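Local coordinates for 3-hydroxyacyl-thioester dehydratase X (PDB 4OOB), which hydrates trans-2-enoyl-CoA and dehydrates (3R)-3-hydroxyacyl-CoA over a broad range of chain lengths, with a preference for C8 to C12 substrates, at residues 46-51 against 109-114. Residues are numbered along the deposited sequence; the frame is centred on the assembly and turned at random.
Sequences ALTFPS and TNVSVG
With chi1 of 63°, Thr-48 swings its methyl CG2 away from its own carbonyl carbon and out to Thr-109 and Val-111 on the strand. In Thr-109, chi1 of -62° sets CG2 on the far side of CB from the backbone nitrogen, and this methyl is the branch that makes the contact. In all three residues CB leaves the backbone toward the other segment.

The closest approach is methyl to methyl, Thr-48 CG2 to Val-111 CG2 at 3.5 Å. The Thr-48 and Val-111 side chains run at a slant to one another, and CG2 is the valine branch that touches. Thr-48 and Thr-109 instead come end to end. Thr-109 CG2 lies 4.0 Å from Thr-48 CG2 and 3.9 Å from Thr-48 OG1. Thr-48 CG2 therefore touches Thr-109 CG2 and Val-111 CG2, and the contact is van der Waals packing. The Thr-48 hydroxyl is hydrogen-bonded to Pro-44 O, one turn back in its own helix. This bond satisfies the buried OG1 and probably helps hold the rotation that presents CG2.

The contact is small and buried, with 113 Å² covered in total. It joins helix 43-57 to strand 102-113 of the long antiparallel sheet in this hotdog-fold protein. On the adjacent strand 86-99, Val-111 also packs on Val-87 and Thr-109 on Val-91. Val-111 touches Trp-119 of strand 116-128 on the other flank. Leu-47 carries the helix packing on to Val-87 and to Leu-17 of strand 12-18.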
ATOM      1  N   ALA A  46       1.758  -3.704   6.472  1.00 15.30           N
ATOM      2  CA  ALA A  46       1.317  -3.195   7.796  1.00 16.40           C
ATOM      3  C   ALA A  46       2.269  -3.625   8.910  1.00 16.44           C
ATOM      4  O   ALA A  46       2.677  -2.846   9.775  1.00 16.94           O
ATOM      5  CB  ALA A  46      -0.099  -3.626   8.101  1.00 16.48           C
ATOM      6  N   LEU A  47       2.679  -4.872   8.865  1.00 17.30           N
ATOM      7  CA  LEU A  47       3.507  -5.410   9.922  1.00 17.01           C
ATOM      8  C   LEU A  47       4.835  -4.646  10.101  1.00 16.79           C
ATOM      9  O   LEU A  47       5.316  -4.461  11.232  1.00 17.17           O
ATOM     10  CB  LEU A  47       3.807  -6.869   9.588  1.00 17.29           C
ATOM     11  CG  LEU A  47       4.664  -7.706  10.552  1.00 17.17           C
ATOM     12  CD1 LEU A  47       3.922  -8.012  11.848  1.00 17.46           C
ATOM     13  CD2 LEU A  47       5.080  -8.983   9.835  1.00 17.24           C
ATOM     14  N   THR A  48       5.455  -4.289   8.974  1.00 16.36           N
ATOM     15  CA  THR A  48       6.785  -3.668   8.961  1.00 14.98           C
ATOM     16  C   THR A  48       6.736  -2.164   9.045  1.00 15.42           C
ATOM     17  O   THR A  48       7.745  -1.547   9.330  1.00 15.28           O
ATOM     18  CB  THR A  48       7.626  -4.094   7.717  1.00 14.51           C
ATOM     19  OG1 THR A  48       7.006  -3.665   6.511  1.00 13.78           O
ATOM     20  CG2 THR A  48       7.836  -5.628   7.645  1.00 14.33           C
ATOM     21  N   PHE A  49       5.576  -1.550   8.845  1.00 17.56           N
ATOM     22  CA  PHE A  49       5.544  -0.100   8.610  1.00 19.61           C
ATOM     23  C   PHE A  49       6.030   0.753   9.769  1.00 20.31           C
ATOM     24  O   PHE A  49       6.705   1.776   9.602  1.00 18.18           O
ATOM     25  CB  PHE A  49       4.151   0.374   8.242  1.00 21.96           C
ATOM     26  CG  PHE A  49       4.139   1.742   7.596  1.00 23.55           C
ATOM     27  CD1 PHE A  49       4.867   1.979   6.448  1.00 26.31           C
ATOM     28  CD2 PHE A  49       3.445   2.785   8.155  1.00 24.66           C
ATOM     29  CE1 PHE A  49       4.864   3.234   5.840  1.00 28.11           C
ATOM     30  CE2 PHE A  49       3.446   4.032   7.577  1.00 24.90           C
ATOM     31  CZ  PHE A  49       4.145   4.263   6.420  1.00 26.13           C
ATOM     32  N   PRO A  50       5.672   0.348  10.968  1.00 22.69           N
ATOM     33  CA  PRO A  50       6.247   1.100  12.059  1.00 23.29           C
ATOM     34  C   PRO A  50       7.791   0.989  12.121  1.00 22.19           C
ATOM     35  O   PRO A  50       8.419   1.975  12.502  1.00 21.49           O
ATOM     36  CB  PRO A  50       5.549   0.498  13.287  1.00 26.27           C
ATOM     37  CG  PRO A  50       4.224  -0.039  12.720  1.00 25.58           C
ATOM     38  CD  PRO A  50       4.735  -0.681  11.451  1.00 24.65           C
ATOM     39  N   SER A  51       8.392  -0.135  11.711  1.00 20.20           N
ATOM     40  CA  SER A  51       9.864  -0.226  11.582  1.00 20.02           C
ATOM     41  C   SER A  51      10.403   0.638  10.432  1.00 19.22           C
ATOM     42  O   SER A  51      11.467   1.250  10.536  1.00 17.33           O
ATOM     43  CB  SER A  51      10.326  -1.674  11.383  1.00 20.44           C
ATOM     44  OG  SER A  51       9.765  -2.509  12.398  1.00 20.86           O
ATOM     45  N   THR A 109      12.273  -2.900   1.948  1.00 17.67           N
ATOM     46  CA  THR A 109      12.121  -3.777   3.089  1.00 17.98           C
ATOM     47  C   THR A 109      12.312  -5.264   2.705  1.00 18.31           C
ATOM     48  O   THR A 109      11.755  -5.760   1.695  1.00 17.45           O
ATOM     49  CB  THR A 109      10.756  -3.548   3.768  1.00 17.89           C
ATOM     50  OG1 THR A 109      10.704  -2.215   4.241  1.00 19.62           O
ATOM     51  CG2 THR A 109      10.555  -4.413   4.967  1.00 18.33           C
ATOM     52  N   ASN A 110      13.111  -5.933   3.537  1.00 18.95           N
ATOM     53  CA  ASN A 110      13.396  -7.363   3.450  1.00 20.63           C
ATOM     54  C   ASN A 110      12.865  -8.046   4.715  1.00 21.23           C
ATOM     55  O   ASN A 110      13.331  -7.760   5.843  1.00 19.71           O
ATOM     56  CB  ASN A 110      14.914  -7.617   3.317  1.00 21.73           C
ATOM     57  CG  ASN A 110      15.426  -7.389   1.888  1.00 24.49           C
ATOM     58  OD1 ASN A 110      15.358  -8.285   1.062  1.00 28.93           O
ATOM     59  ND2 ASN A 110      15.901  -6.169   1.587  1.00 23.94           N
ATOM     60  N   VAL A 111      11.905  -8.952   4.501  1.00 21.38           N
ATOM     61  CA  VAL A 111      11.281  -9.730   5.558  1.00 21.08           C
ATOM     62  C   VAL A 111      11.719 -11.197   5.453  1.00 22.11           C
ATOM     63  O   VAL A 111      11.446 -11.882   4.463  1.00 21.65           O
ATOM     64  CB  VAL A 111       9.751  -9.612   5.464  1.00 20.84           C
ATOM     65  CG1 VAL A 111       9.043 -10.580   6.424  1.00 20.45           C
ATOM     66  CG2 VAL A 111       9.319  -8.180   5.728  1.00 19.54           C
ATOM     67  N   SER A 112      12.420 -11.667   6.483  1.00 23.57           N
ATOM     68  CA  SER A 112      13.008 -13.006   6.475  1.00 24.08           C
ATOM     69  C   SER A 112      12.332 -13.938   7.459  1.00 24.36           C
ATOM     70  O   SER A 112      11.838 -13.508   8.512  1.00 24.17           O
ATOM     71  CB  SER A 112      14.475 -12.944   6.838  1.00 23.57           C
ATOM     72  OG  SER A 112      15.152 -12.294   5.792  1.00 23.76           O
ATOM     73  N   VAL A 113      12.321 -15.202   7.064  1.00 25.37           N
ATOM     74  CA  VAL A 113      12.011 -16.351   7.905  1.00 28.04           C
ATOM     75  C   VAL A 113      13.201 -17.306   7.811  1.00 30.57           C
ATOM     76  O   VAL A 113      13.606 -17.735   6.706  1.00 30.87           O
ATOM     77  CB  VAL A 113      10.740 -17.062   7.444  1.00 27.71           C
ATOM     78  CG1 VAL A 113      10.504 -18.332   8.279  1.00 28.39           C
ATOM     79  CG2 VAL A 113       9.552 -16.109   7.553  1.00 27.81           C
ATOM     80  N   GLY A 114      13.783 -17.601   8.971  1.00 34.13           N
ATOM     81  CA  GLY A 114      15.114 -18.194   9.041  1.00 35.56           C
ATOM     82  C   GLY A 114      16.105 -17.200   8.493  1.00 37.25           C
ATOM     83  O   GLY A 114      16.004 -16.002   8.755  1.00 39.66           O
TER